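PDB 1UKF: 28 kDa product from Pseudomonas syringae pv. phaseolicola, which acts as a papain-like cysteine protease that cleaves itself and, once inside infected plant cells, interacts with PBS1 and triggers the hypersensitive response. Local coordinates for residues S6-D11 with G32-R37; S22-V27 with M38-Y43; R118-S123 with I134-E139; Q130-A135 with F146-G151. All blocks are in the same frame, centred on the assembly; numbering follows the deposited sequence.

Contact 1: S6-D11 with G32-R37; sequences SVASRD and GDAESR
V7 and A8 pack against A34 at the start of helix 34-41. V7 and A8 both face E152 on the neighbouring strand 151-156 and form a classic beta bulge, where the outermost strand 6-9 of the central antiparallel sheet of this papain-like fold turns a corner. The methyl CB of A34 sits 3.5 Å from V7 CG2 and 3.6 Å from A8 CB, so it is shared by both residues. Chi1 of -70° sets V7 CG1 anti to the carbonyl carbon. CG2 is thereby left between the backbone N and the carbonyl carbon, from where it reaches A34.

The polar part lies beyond this. R10 NH2 and E35 OE1 make a long salt bridge of 3.7 Å. The carboxylate oxygen stands at the edge of the guanidinium, in its plane, while the two flat groups are turned 51° apart. A water bridges the same two groups: it accepts from R10 NH2 and donates to E35 OE1 and to S9 O. R10 NE also donates to S9 O, at 3.1 Å, which helps hold the bent arginine chain. Closer salt bridges tie R10 NH1 to D39 and D42, further along the same helix and just past its end.

A capping box of D33 and S36 starts the helix. S36 N donates to D33 OD1 at 2.9 Å, and D33 N donates to S36 OG at 2.9 Å.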
loop_
_atom_site.group_PDB
_atom_site.type_symbol
_atom_site.label_atom_id
_atom_site.label_comp_id
_atom_site.label_asym_id
_atom_site.label_seq_id
_atom_site.Cartn_x
_atom_site.Cartn_y
_atom_site.Cartn_z
ATOM N N SER A 6 1.412 -4.878 -14.774
ATOM C CA SER A 6 0.778 -3.569 -14.849
ATOM C C SER A 6 -0.556 -3.575 -15.585
ATOM O O SER A 6 -0.663 -4.118 -16.686
ATOM C CB SER A 6 1.713 -2.571 -15.536
ATOM O OG SER A 6 1.073 -1.318 -15.693
ATOM N N VAL A 7 -1.576 -2.976 -14.980
ATOM C CA VAL A 7 -2.880 -2.884 -15.627
ATOM C C VAL A 7 -3.258 -1.422 -15.870
ATOM O O VAL A 7 -4.074 -1.118 -16.741
ATOM C CB VAL A 7 -4.000 -3.590 -14.815
ATOM C CG1 VAL A 7 -3.805 -5.091 -14.873
ATOM C CG2 VAL A 7 -4.012 -3.107 -13.377
ATOM N N ALA A 8 -2.663 -0.519 -15.098
ATOM C CA ALA A 8 -2.913 0.912 -15.255
ATOM C C ALA A 8 -1.749 1.694 -14.660
ATOM O O ALA A 8 -1.716 1.970 -13.458
ATOM C CB ALA A 8 -4.222 1.305 -14.575
ATOM N N SER A 9 -0.791 2.040 -15.510
ATOM C CA SER A 9 0.386 2.787 -15.093
ATOM C C SER A 9 0.031 4.251 -14.861
ATOM O O SER A 9 -0.608 4.887 -15.704
ATOM C CB SER A 9 1.471 2.681 -16.164
ATOM O OG SER A 9 2.620 3.419 -15.796
ATOM N N ARG A 10 0.442 4.787 -13.716
ATOM C CA ARG A 10 0.164 6.179 -13.393
ATOM C C ARG A 10 0.896 6.593 -12.126
ATOM O O ARG A 10 0.684 6.013 -11.061
ATOM C CB ARG A 10 -1.340 6.391 -13.188
ATOM C CG ARG A 10 -1.818 7.825 -13.455
ATOM C CD ARG A 10 -1.831 8.120 -14.957
ATOM N NE ARG A 10 -2.714 7.185 -15.653
ATOM C CZ ARG A 10 -4.035 7.315 -15.725
ATOM N NH1 ARG A 10 -4.637 8.352 -15.159
ATOM N NH2 ARG A 10 -4.759 6.387 -16.336
ATOM N N ASP A 11 1.772 7.585 -12.246
ATOM C CA ASP A 11 2.483 8.103 -11.085
ATOM C C ASP A 11 1.592 9.220 -10.555
ATOM O O ASP A 11 1.562 10.318 -11.117
ATOM C CB ASP A 11 3.840 8.670 -11.495
ATOM C CG ASP A 11 4.594 9.285 -10.327
ATOM O OD1 ASP A 11 4.006 9.437 -9.233
ATOM O OD2 ASP A 11 5.783 9.628 -10.507
ATOM N N GLY A 32 -15.377 0.577 -11.134
ATOM C CA GLY A 32 -14.867 0.739 -12.485
ATOM C C GLY A 32 -13.763 -0.249 -12.804
ATOM O O GLY A 32 -13.814 -1.404 -12.382
ATOM N N ASP A 33 -12.774 0.195 -13.573
ATOM C CA ASP A 33 -11.643 -0.657 -13.911
ATOM C C ASP A 33 -10.362 0.041 -13.466
ATOM O O ASP A 33 -10.405 1.159 -12.954
ATOM C CB ASP A 33 -11.600 -0.963 -15.416
ATOM C CG ASP A 33 -11.754 0.275 -16.273
ATOM O OD1 ASP A 33 -11.101 1.297 -15.985
ATOM O OD2 ASP A 33 -12.526 0.221 -17.255
ATOM N N ALA A 34 -9.226 -0.619 -13.651
ATOM C CA ALA A 34 -7.949 -0.052 -13.233
ATOM C C ALA A 34 -7.699 1.343 -13.800
ATOM O O ALA A 34 -7.259 2.240 -13.077
ATOM C CB ALA A 34 -6.813 -0.986 -13.624
ATOM N N GLU A 35 -7.977 1.528 -15.087
ATOM C CA GLU A 35 -7.768 2.822 -15.730
ATOM C C GLU A 35 -8.618 3.922 -15.108
ATOM O O GLU A 35 -8.121 5.022 -14.840
ATOM C CB GLU A 35 -8.083 2.731 -17.227
ATOM C CG GLU A 35 -7.174 1.798 -18.003
ATOM C CD GLU A 35 -5.721 2.222 -17.949
ATOM O OE1 GLU A 35 -5.421 3.372 -18.330
ATOM O OE2 GLU A 35 -4.877 1.403 -17.528
ATOM N N SER A 36 -9.897 3.639 -14.878
ATOM C CA SER A 36 -10.770 4.646 -14.293
ATOM C C SER A 36 -10.373 4.938 -12.850
ATOM O O SER A 36 -10.550 6.058 -12.375
ATOM C CB SER A 36 -12.244 4.216 -14.377
ATOM O OG SER A 36 -12.509 3.064 -13.602
ATOM N N ARG A 37 -9.825 3.943 -12.154
ATOM C CA ARG A 37 -9.398 4.159 -10.774
ATOM C C ARG A 37 -8.188 5.085 -10.755
ATOM O O ARG A 37 -8.076 5.955 -9.891
ATOM C CB ARG A 37 -9.072 2.828 -10.086
ATOM C CG ARG A 37 -10.314 1.998 -9.772
ATOM C CD ARG A 37 -10.014 0.845 -8.828
ATOM N NE ARG A 37 -9.348 -0.286 -9.470
ATOM C CZ ARG A 37 -9.965 -1.195 -10.220
ATOM N NH1 ARG A 37 -11.271 -1.109 -10.435
ATOM N NH2 ARG A 37 -9.282 -2.210 -10.729
HETATM O O HOH W 1 -2.656 4.584 -17.381
#

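Contact 2: S22-V27 with M38-Y43; sequences STEWLV and MDHLDY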
loop_
_atom_site.group_PDB
_atom_site.type_symbol
_atom_site.label_atom_id
_atom_site.label_comp_id
_atom_site.label_asym_id
_atom_site.label_seq_id
_atom_site.Cartn_x
_atom_site.Cartn_y
_atom_site.Cartn_z
ATOM N N SER A 22 -3.419 5.647 -1.054
ATOM C CA SER A 22 -3.570 4.204 -0.937
ATOM C C SER A 22 -4.878 3.857 -0.241
ATOM O O SER A 22 -5.556 2.898 -0.622
ATOM C CB SER A 22 -2.386 3.605 -0.174
ATOM O OG SER A 22 -1.205 3.707 -0.946
ATOM N N THR A 23 -5.239 4.633 0.776
ATOM C CA THR A 23 -6.483 4.373 1.486
ATOM C C THR A 23 -7.678 4.711 0.592
ATOM O O THR A 23 -8.676 3.987 0.593
ATOM C CB THR A 23 -6.548 5.164 2.806
ATOM O OG1 THR A 23 -5.438 4.784 3.633
ATOM C CG2 THR A 23 -7.835 4.849 3.559
ATOM N N GLU A 24 -7.578 5.789 -0.183
ATOM C CA GLU A 24 -8.661 6.155 -1.096
ATOM C C GLU A 24 -8.826 5.023 -2.115
ATOM O O GLU A 24 -9.945 4.648 -2.460
ATOM C CB GLU A 24 -8.341 7.482 -1.799
ATOM C CG GLU A 24 -9.321 7.905 -2.904
ATOM C CD GLU A 24 -10.719 8.234 -2.403
ATOM O OE1 GLU A 24 -10.932 8.325 -1.176
ATOM O OE2 GLU A 24 -11.615 8.418 -3.256
ATOM N N TRP A 25 -7.713 4.466 -2.586
ATOM C CA TRP A 25 -7.787 3.365 -3.543
ATOM C C TRP A 25 -8.495 2.175 -2.892
ATOM O O TRP A 25 -9.324 1.523 -3.523
ATOM C CB TRP A 25 -6.387 2.940 -3.997
ATOM C CG TRP A 25 -6.406 1.817 -5.000
ATOM C CD1 TRP A 25 -6.549 1.924 -6.356
ATOM C CD2 TRP A 25 -6.301 0.418 -4.717
ATOM N NE1 TRP A 25 -6.537 0.677 -6.933
ATOM C CE2 TRP A 25 -6.386 -0.267 -5.951
ATOM C CE3 TRP A 25 -6.142 -0.326 -3.540
ATOM C CZ2 TRP A 25 -6.313 -1.661 -6.042
ATOM C CZ3 TRP A 25 -6.070 -1.711 -3.629
ATOM C CH2 TRP A 25 -6.154 -2.364 -4.872
ATOM N N LEU A 26 -8.173 1.888 -1.631
ATOM C CA LEU A 26 -8.810 0.775 -0.937
ATOM C C LEU A 26 -10.321 0.957 -0.888
ATOM O O LEU A 26 -11.074 0.002 -1.093
ATOM C CB LEU A 26 -8.268 0.639 0.490
ATOM C CG LEU A 26 -6.907 -0.044 0.657
ATOM C CD1 LEU A 26 -6.461 0.029 2.112
ATOM C CD2 LEU A 26 -7.005 -1.499 0.207
ATOM N N VAL A 27 -10.762 2.184 -0.627
ATOM C CA VAL A 27 -12.188 2.475 -0.551
ATOM C C VAL A 27 -12.915 2.193 -1.861
ATOM O O VAL A 27 -14.018 1.647 -1.854
ATOM C CB VAL A 27 -12.436 3.943 -0.138
ATOM C CG1 VAL A 27 -13.924 4.275 -0.237
ATOM C CG2 VAL A 27 -11.944 4.164 1.286
ATOM N N MET A 38 -7.285 4.910 -11.714
ATOM C CA MET A 38 -6.121 5.781 -11.769
ATOM C C MET A 38 -6.542 7.184 -12.216
ATOM O O MET A 38 -5.972 8.178 -11.762
ATOM C CB MET A 38 -5.055 5.200 -12.703
ATOM C CG MET A 38 -4.460 3.885 -12.193
ATOM S SD MET A 38 -3.770 3.959 -10.504
ATOM C CE MET A 38 -5.133 3.286 -9.540
ATOM N N ASP A 39 -7.542 7.274 -13.093
ATOM C CA ASP A 39 -8.026 8.582 -13.546
ATOM C C ASP A 39 -8.597 9.326 -12.339
ATOM O O ASP A 39 -8.437 10.540 -12.204
ATOM C CB ASP A 39 -9.122 8.431 -14.609
ATOM C CG ASP A 39 -8.581 8.015 -15.965
ATOM O OD1 ASP A 39 -7.352 8.059 -16.166
ATOM O OD2 ASP A 39 -9.397 7.653 -16.840
ATOM N N HIS A 40 -9.262 8.585 -11.459
ATOM C CA HIS A 40 -9.853 9.150 -10.249
ATOM C C HIS A 40 -8.790 9.738 -9.315
ATOM O O HIS A 40 -8.965 10.824 -8.750
ATOM C CB HIS A 40 -10.637 8.053 -9.517
ATOM C CG HIS A 40 -11.145 8.454 -8.165
ATOM N ND1 HIS A 40 -12.124 9.409 -7.986
ATOM C CD2 HIS A 40 -10.827 8.007 -6.926
ATOM C CE1 HIS A 40 -12.385 9.532 -6.697
ATOM N NE2 HIS A 40 -11.613 8.693 -6.032
ATOM N N LEU A 41 -7.682 9.016 -9.174
ATOM C CA LEU A 41 -6.591 9.414 -8.292
ATOM C C LEU A 41 -5.585 10.368 -8.924
ATOM O O LEU A 41 -4.739 10.925 -8.218
ATOM C CB LEU A 41 -5.862 8.164 -7.799
ATOM C CG LEU A 41 -6.714 7.175 -7.004
ATOM C CD1 LEU A 41 -6.022 5.821 -6.933
ATOM C CD2 LEU A 41 -6.969 7.727 -5.614
ATOM N N ASP A 42 -5.670 10.551 -10.241
ATOM C CA ASP A 42 -4.748 11.436 -10.948
ATOM C C ASP A 42 -4.912 12.879 -10.460
ATOM O O ASP A 42 -5.905 13.221 -9.819
ATOM C CB ASP A 42 -4.968 11.350 -12.463
ATOM C CG ASP A 42 -3.669 11.468 -13.254
ATOM O OD1 ASP A 42 -2.688 12.045 -12.732
ATOM O OD2 ASP A 42 -3.631 10.989 -14.409
ATOM N N TYR A 43 -3.943 13.724 -10.791
ATOM C CA TYR A 43 -3.921 15.104 -10.322
ATOM C C TYR A 43 -5.138 15.982 -10.571
ATOM O O TYR A 43 -5.433 16.860 -9.763
ATOM C CB TYR A 43 -2.655 15.786 -10.838
ATOM C CG TYR A 43 -1.419 14.986 -10.489
ATOM C CD1 TYR A 43 -0.748 14.245 -11.458
ATOM C CD2 TYR A 43 -0.973 14.901 -9.170
ATOM C CE1 TYR A 43 0.332 13.433 -11.126
ATOM C CE2 TYR A 43 0.101 14.091 -8.827
ATOM C CZ TYR A 43 0.746 13.359 -9.807
ATOM O OH TYR A 43 1.792 12.535 -9.465
#
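E24 and H40 make the one hydrogen bond between 22-27 and 38-43, which lie on helices 18-27 and 34-41. H40 NE2 donates to E24 OE2 at 2.8 Å, and the bond is nearly straight (178°). The acceptor lies exactly in the imidazole plane and uses its anti lone pair, away from OE1. The two side chains cross at about a right angle, with carboxylate and ring planes 33° apart. The glutamate chain bends at chi2 (66°), which turns its carboxylate to the histidine. E24 OE1 has a salt bridge to R54 of helix 46-67.

The apolar contacts lie beside this bond. L41 splits its two methyls between neighbouring residues. CD2 rests on E24 CG at 3.6 Å, and CD1 comes to the edge of the W25 indole, 4.0 Å from W25 CD1. M38 curls back so that its CE reaches W25 CD1 at 3.7 Å.

W25 also stacks on F146, and its NE1 bonds to E152. The tryptophan thus joins the helical part of this papain-like fold to its sheet. As E24 is buried and held by both R54 and H40, it is probably ionised. Its charge would then favour a proton on H40 NE2, the atom that donates.

Contact 3: R118-S123 with I134-E139; sequences RKHLLS and IACSCE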
loop_
_atom_site.group_PDB
_atom_site.type_symbol
_atom_site.label_atom_id
_atom_site.label_comp_id
_atom_site.label_asym_id
_atom_site.label_seq_id
_atom_site.Cartn_x
_atom_site.Cartn_y
_atom_site.Cartn_z
ATOM N N ARG A 118 -9.127 -10.490 1.480
ATOM C CA ARG A 118 -8.260 -9.634 2.284
ATOM C C ARG A 118 -7.869 -8.318 1.634
ATOM O O ARG A 118 -7.638 -8.238 0.425
ATOM C CB ARG A 118 -6.987 -10.383 2.686
ATOM C CG ARG A 118 -7.229 -11.590 3.578
ATOM C CD ARG A 118 -5.929 -12.110 4.177
ATOM N NE ARG A 118 -6.145 -13.303 4.994
ATOM C CZ ARG A 118 -5.189 -13.944 5.657
ATOM N NH1 ARG A 118 -3.937 -13.513 5.608
ATOM N NH2 ARG A 118 -5.484 -15.025 6.369
ATOM N N LYS A 119 -7.805 -7.283 2.464
ATOM C CA LYS A 119 -7.412 -5.948 2.035
ATOM C C LYS A 119 -6.306 -5.490 2.966
ATOM O O LYS A 119 -6.344 -5.774 4.163
ATOM C CB LYS A 119 -8.589 -4.975 2.123
ATOM C CG LYS A 119 -9.620 -5.156 1.028
ATOM C CD LYS A 119 -10.599 -3.993 0.998
ATOM C CE LYS A 119 -11.578 -4.122 -0.162
ATOM N NZ LYS A 119 -12.478 -5.291 0.007
ATOM N N HIS A 120 -5.318 -4.790 2.422
ATOM C CA HIS A 120 -4.211 -4.309 3.240
ATOM C C HIS A 120 -3.686 -2.958 2.825
ATOM O O HIS A 120 -3.705 -2.594 1.649
ATOM C CB HIS A 120 -2.988 -5.235 3.154
ATOM C CG HIS A 120 -3.178 -6.584 3.762
ATOM N ND1 HIS A 120 -2.688 -6.925 5.005
ATOM C CD2 HIS A 120 -3.772 -7.697 3.274
ATOM C CE1 HIS A 120 -2.970 -8.192 5.253
ATOM N NE2 HIS A 120 -3.628 -8.682 4.218
ATOM N N LEU A 121 -3.210 -2.226 3.821
ATOM C CA LEU A 121 -2.497 -0.984 3.590
ATOM C C LEU A 121 -1.115 -1.538 3.946
ATOM O O LEU A 121 -0.968 -2.224 4.963
ATOM C CB LEU A 121 -2.880 0.115 4.585
ATOM C CG LEU A 121 -2.005 1.373 4.476
ATOM C CD1 LEU A 121 -2.227 2.063 3.136
ATOM C CD2 LEU A 121 -2.344 2.317 5.618
ATOM N N LEU A 122 -0.115 -1.296 3.108
ATOM C CA LEU A 122 1.224 -1.797 3.382
ATOM C C LEU A 122 2.199 -0.638 3.427
ATOM O O LEU A 122 2.056 0.332 2.687
ATOM C CB LEU A 122 1.676 -2.772 2.291
ATOM C CG LEU A 122 0.808 -3.992 1.975
ATOM C CD1 LEU A 122 1.390 -4.731 0.784
ATOM C CD2 LEU A 122 0.731 -4.909 3.185
ATOM N N SER A 123 3.189 -0.728 4.301
ATOM C CA SER A 123 4.185 0.324 4.380
ATOM C C SER A 123 5.555 -0.262 4.074
ATOM O O SER A 123 5.931 -1.303 4.612
ATOM C CB SER A 123 4.171 0.983 5.766
ATOM O OG SER A 123 4.306 0.029 6.801
ATOM N N ILE A 134 1.512 1.649 0.220
ATOM C CA ILE A 134 0.862 1.088 -0.954
ATOM C C ILE A 134 -0.336 0.306 -0.422
ATOM O O ILE A 134 -0.518 0.185 0.791
ATOM C CB ILE A 134 1.805 0.154 -1.763
ATOM C CG1 ILE A 134 2.241 -1.051 -0.923
ATOM C CG2 ILE A 134 3.015 0.947 -2.243
ATOM C CD1 ILE A 134 3.103 -2.051 -1.677
ATOM N N ALA A 135 -1.168 -0.218 -1.312
ATOM C CA ALA A 135 -2.335 -0.966 -0.867
ATOM C C ALA A 135 -2.623 -2.134 -1.786
ATOM O O ALA A 135 -2.156 -2.185 -2.922
ATOM C CB ALA A 135 -3.558 -0.043 -0.799
ATOM N N CYS A 136 -3.395 -3.087 -1.291
ATOM C CA CYS A 136 -3.756 -4.232 -2.105
ATOM C C CYS A 136 -5.079 -4.818 -1.643
ATOM O O CYS A 136 -5.494 -4.637 -0.496
ATOM C CB CYS A 136 -2.649 -5.299 -2.091
ATOM S SG CYS A 136 -2.213 -5.975 -0.476
ATOM N N SER A 137 -5.750 -5.495 -2.566
ATOM C CA SER A 137 -7.036 -6.113 -2.297
ATOM C C SER A 137 -7.123 -7.379 -3.123
ATOM O O SER A 137 -6.806 -7.379 -4.314
ATOM C CB SER A 137 -8.165 -5.161 -2.683
ATOM O OG SER A 137 -9.432 -5.772 -2.501
ATOM N N CYS A 138 -7.546 -8.460 -2.484
ATOM C CA CYS A 138 -7.667 -9.732 -3.168
ATOM C C CYS A 138 -9.143 -10.066 -3.304
ATOM O O CYS A 138 -9.836 -10.285 -2.307
ATOM C CB CYS A 138 -6.936 -10.818 -2.378
ATOM S SG CYS A 138 -6.642 -12.341 -3.292
ATOM N N GLU A 139 -9.615 -10.060 -4.548
ATOM C CA GLU A 139 -11.004 -10.356 -4.884
ATOM C C GLU A 139 -11.057 -11.726 -5.556
ATOM O O GLU A 139 -10.826 -11.839 -6.758
ATOM C CB GLU A 139 -11.552 -9.295 -5.846
ATOM C CG GLU A 139 -11.783 -7.923 -5.228
ATOM C CD GLU A 139 -12.168 -6.870 -6.259
ATOM O OE1 GLU A 139 -13.006 -7.165 -7.137
ATOM O OE2 GLU A 139 -11.641 -5.741 -6.183
HETATM O O HOH W 2 -10.823 -7.784 -1.081
#
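L122 and I134 form a hydrogen-bonded antiparallel pair. L122 N donates to I134 O at 2.8 Å, almost straight (178°), and I134 N returns a bond of 2.8 Å to L122 O. H120 and C136 pair in the same way: H120 N reaches C136 O at 2.9 Å, and C136 N donates to H120 O. At the far end C138 N meets R118 O. One water accepts from K119 NZ, donates to C138 O and hydrogen-bonds to S137 OG.

These bonds join strands 119-126 and 130-139 as a beta hairpin in the middle of the seven-stranded antiparallel sheet. The backbones of K119 and L121 also hydrogen-bond to strand 178-187, and those of A135 and S137 to strand 142-147.

H120, L122, I134 and C136 point to one face of the sheet. There L122 CB lies 3.7 Å from I134 CG1. The thiol of C136 stands between its backbone N and carbonyl carbon (chi1 59°), which lets SG touch both H120 CB, at 3.8 Å, and L122 CD1, at 4.0 Å. V113 of helix 102-113 touches H120, L122 and C136. On the other face, the K119 chain passes along S137, with CG and CE each 3.6 Å from S137 OG. A135 on that face packs against S22, W25 and L26 of helix 18-27.

Contact 4: Q130-A135 with F146-G151; sequences QGHAIA and FDPNLG
H132 and D147, two active-site residues, meet through a short hydrogen bond. H132 NE2 donates to D147 OD1 at 2.7 Å, nearly straight (169°). The oxygen lies in the imidazole plane, but the donor stands 38° out of the carboxylate plane. D147 OD1 takes a second bond from N149 N at 2.9 Å, which makes an Asx turn. The two donors approach from opposite faces of the carboxylate. D147 OD2 is satisfied by Y171 OH of helix 160-173.

N149 ND2 lies over one face of the H132 ring, toward its rim, with the amide plane only 6° from that of the ring. N149 ND2 is 3.1 Å from H132 CE1. ND2 is not hydrogen-bonded to H132 NE2, as the angle is poor; it bonds to Y171 OH, and N149 OD1 bonds to N13.

Backbone groups are matched as well. A135 and F146 form a hydrogen-bonded antiparallel pair, with A135 N to F146 O at 3.0 Å and F146 N to A135 O at 2.8 Å. D147 O accepts from both L150 N and G151 N in a classic beta bulge. I134 CG2 packs 3.6 Å from D147 CG.

C18 completes the papain-like Cys-His-Asp triad and touches H132. The bond from NE2 to D147, with N149 ND2 over one face, would limit rotation of the ring. That is consistent with ND1 being turned to the cysteine, as in papain.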
loop_
_atom_site.group_PDB
_atom_site.type_symbol
_atom_site.label_atom_id
_atom_site.label_comp_id
_atom_site.label_asym_id
_atom_site.label_seq_id
_atom_site.Cartn_x
_atom_site.Cartn_y
_atom_site.Cartn_z
ATOM N N GLN A 130 13.090 6.235 5.340
ATOM C CA GLN A 130 11.946 6.799 4.627
ATOM C C GLN A 130 10.883 5.732 4.412
ATOM O O GLN A 130 11.197 4.568 4.151
ATOM C CB GLN A 130 12.374 7.365 3.271
ATOM C CG GLN A 130 11.210 7.883 2.432
ATOM C CD GLN A 130 11.638 8.393 1.067
ATOM O OE1 GLN A 130 10.801 8.749 0.237
ATOM N NE2 GLN A 130 12.941 8.435 0.829
ATOM N N GLY A 131 9.624 6.135 4.520
ATOM C CA GLY A 131 8.535 5.201 4.332
ATOM C C GLY A 131 7.743 5.478 3.071
ATOM O O GLY A 131 7.839 6.555 2.476
ATOM N N HIS A 132 6.965 4.483 2.663
ATOM C CA HIS A 132 6.123 4.585 1.481
ATOM C C HIS A 132 4.963 3.601 1.571
ATOM O O HIS A 132 5.159 2.388 1.680
ATOM C CB HIS A 132 6.914 4.306 0.210
ATOM C CG HIS A 132 6.078 4.369 -1.027
ATOM N ND1 HIS A 132 5.388 5.504 -1.394
ATOM C CD2 HIS A 132 5.798 3.436 -1.967
ATOM C CE1 HIS A 132 4.719 5.267 -2.508
ATOM N NE2 HIS A 132 4.950 4.020 -2.877
ATOM N N ALA A 133 3.754 4.133 1.489
ATOM C CA ALA A 133 2.557 3.321 1.602
ATOM C C ALA A 133 1.971 2.894 0.267
ATOM O O ALA A 133 1.952 3.666 -0.692
ATOM C CB ALA A 133 1.513 4.081 2.399
ATOM N N ILE A 134 1.512 1.649 0.220
ATOM C CA ILE A 134 0.862 1.088 -0.954
ATOM C C ILE A 134 -0.336 0.306 -0.422
ATOM O O ILE A 134 -0.518 0.185 0.791
ATOM C CB ILE A 134 1.805 0.154 -1.763
ATOM C CG1 ILE A 134 2.241 -1.051 -0.923
ATOM C CG2 ILE A 134 3.015 0.947 -2.243
ATOM C CD1 ILE A 134 3.103 -2.051 -1.677
ATOM N N ALA A 135 -1.168 -0.218 -1.312
ATOM C CA ALA A 135 -2.335 -0.966 -0.867
ATOM C C ALA A 135 -2.623 -2.134 -1.786
ATOM O O ALA A 135 -2.156 -2.185 -2.922
ATOM C CB ALA A 135 -3.558 -0.043 -0.799
ATOM N N PHE A 146 -1.900 -1.526 -5.621
ATOM C CA PHE A 146 -1.746 -0.140 -6.044
ATOM C C PHE A 146 -0.577 0.520 -5.332
ATOM O O PHE A 146 -0.498 0.512 -4.100
ATOM C CB PHE A 146 -3.034 0.649 -5.756
ATOM C CG PHE A 146 -2.868 2.150 -5.838
ATOM C CD1 PHE A 146 -2.567 2.774 -7.046
ATOM C CD2 PHE A 146 -3.014 2.937 -4.701
ATOM C CE1 PHE A 146 -2.416 4.159 -7.115
ATOM C CE2 PHE A 146 -2.865 4.322 -4.762
ATOM C CZ PHE A 146 -2.566 4.930 -5.973
ATOM N N ASP A 147 0.342 1.071 -6.117
ATOM C CA ASP A 147 1.487 1.791 -5.574
ATOM C C ASP A 147 1.335 3.205 -6.131
ATOM O O ASP A 147 1.420 3.407 -7.341
ATOM C CB ASP A 147 2.800 1.193 -6.071
ATOM C CG ASP A 147 4.012 1.915 -5.513
ATOM O OD1 ASP A 147 3.904 3.121 -5.210
ATOM O OD2 ASP A 147 5.083 1.278 -5.385
ATOM N N PRO A 148 1.102 4.200 -5.261
ATOM C CA PRO A 148 0.939 5.589 -5.704
ATOM C C PRO A 148 2.020 6.106 -6.663
ATOM O O PRO A 148 1.746 6.975 -7.492
ATOM C CB PRO A 148 0.911 6.364 -4.391
ATOM C CG PRO A 148 0.273 5.391 -3.436
ATOM C CD PRO A 148 0.950 4.085 -3.798
ATOM N N ASN A 149 3.243 5.589 -6.550
ATOM C CA ASN A 149 4.336 6.021 -7.421
ATOM C C ASN A 149 4.289 5.402 -8.812
ATOM O O ASN A 149 4.871 5.950 -9.749
ATOM C CB ASN A 149 5.708 5.641 -6.842
ATOM C CG ASN A 149 6.070 6.410 -5.591
ATOM O OD1 ASN A 149 5.729 7.581 -5.435
ATOM N ND2 ASN A 149 6.807 5.756 -4.700
ATOM N N LEU A 150 3.592 4.275 -8.948
ATOM C CA LEU A 150 3.568 3.532 -10.206
ATOM C C LEU A 150 2.229 3.272 -10.876
ATOM O O LEU A 150 2.137 3.294 -12.106
ATOM C CB LEU A 150 4.269 2.188 -9.986
ATOM C CG LEU A 150 5.706 2.271 -9.460
ATOM C CD1 LEU A 150 6.140 0.919 -8.925
ATOM C CD2 LEU A 150 6.632 2.744 -10.572
ATOM N N GLY A 151 1.200 3.003 -10.084
ATOM C CA GLY A 151 -0.106 2.719 -10.650
ATOM C C GLY A 151 -0.654 1.417 -10.100
ATOM O O GLY A 151 -0.261 0.981 -9.012
#

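How the contacts relate
Contacts 1 and 2 cross along the chain and share helix 34-41; their centres are 9 Å apart. Contacts 3 and 4 come later in the chain. They share I134 and A135 of strand 130-139, which pairs with 119-126 on one side and 142-147 on the other. Their centres are 11 Å apart. Helix 18-27 bridges the two groups: S22 and W25 of contact 2 touch contact 4, and S22 and L26 touch contact 3. Contact 1 reaches contact 4 through a probable hydrogen bond from R10 N to L150 O. Contacts 1 and 3 do not touch. The protease thus joins a helical part, carrying C18, to a sheet carrying H132 and D147.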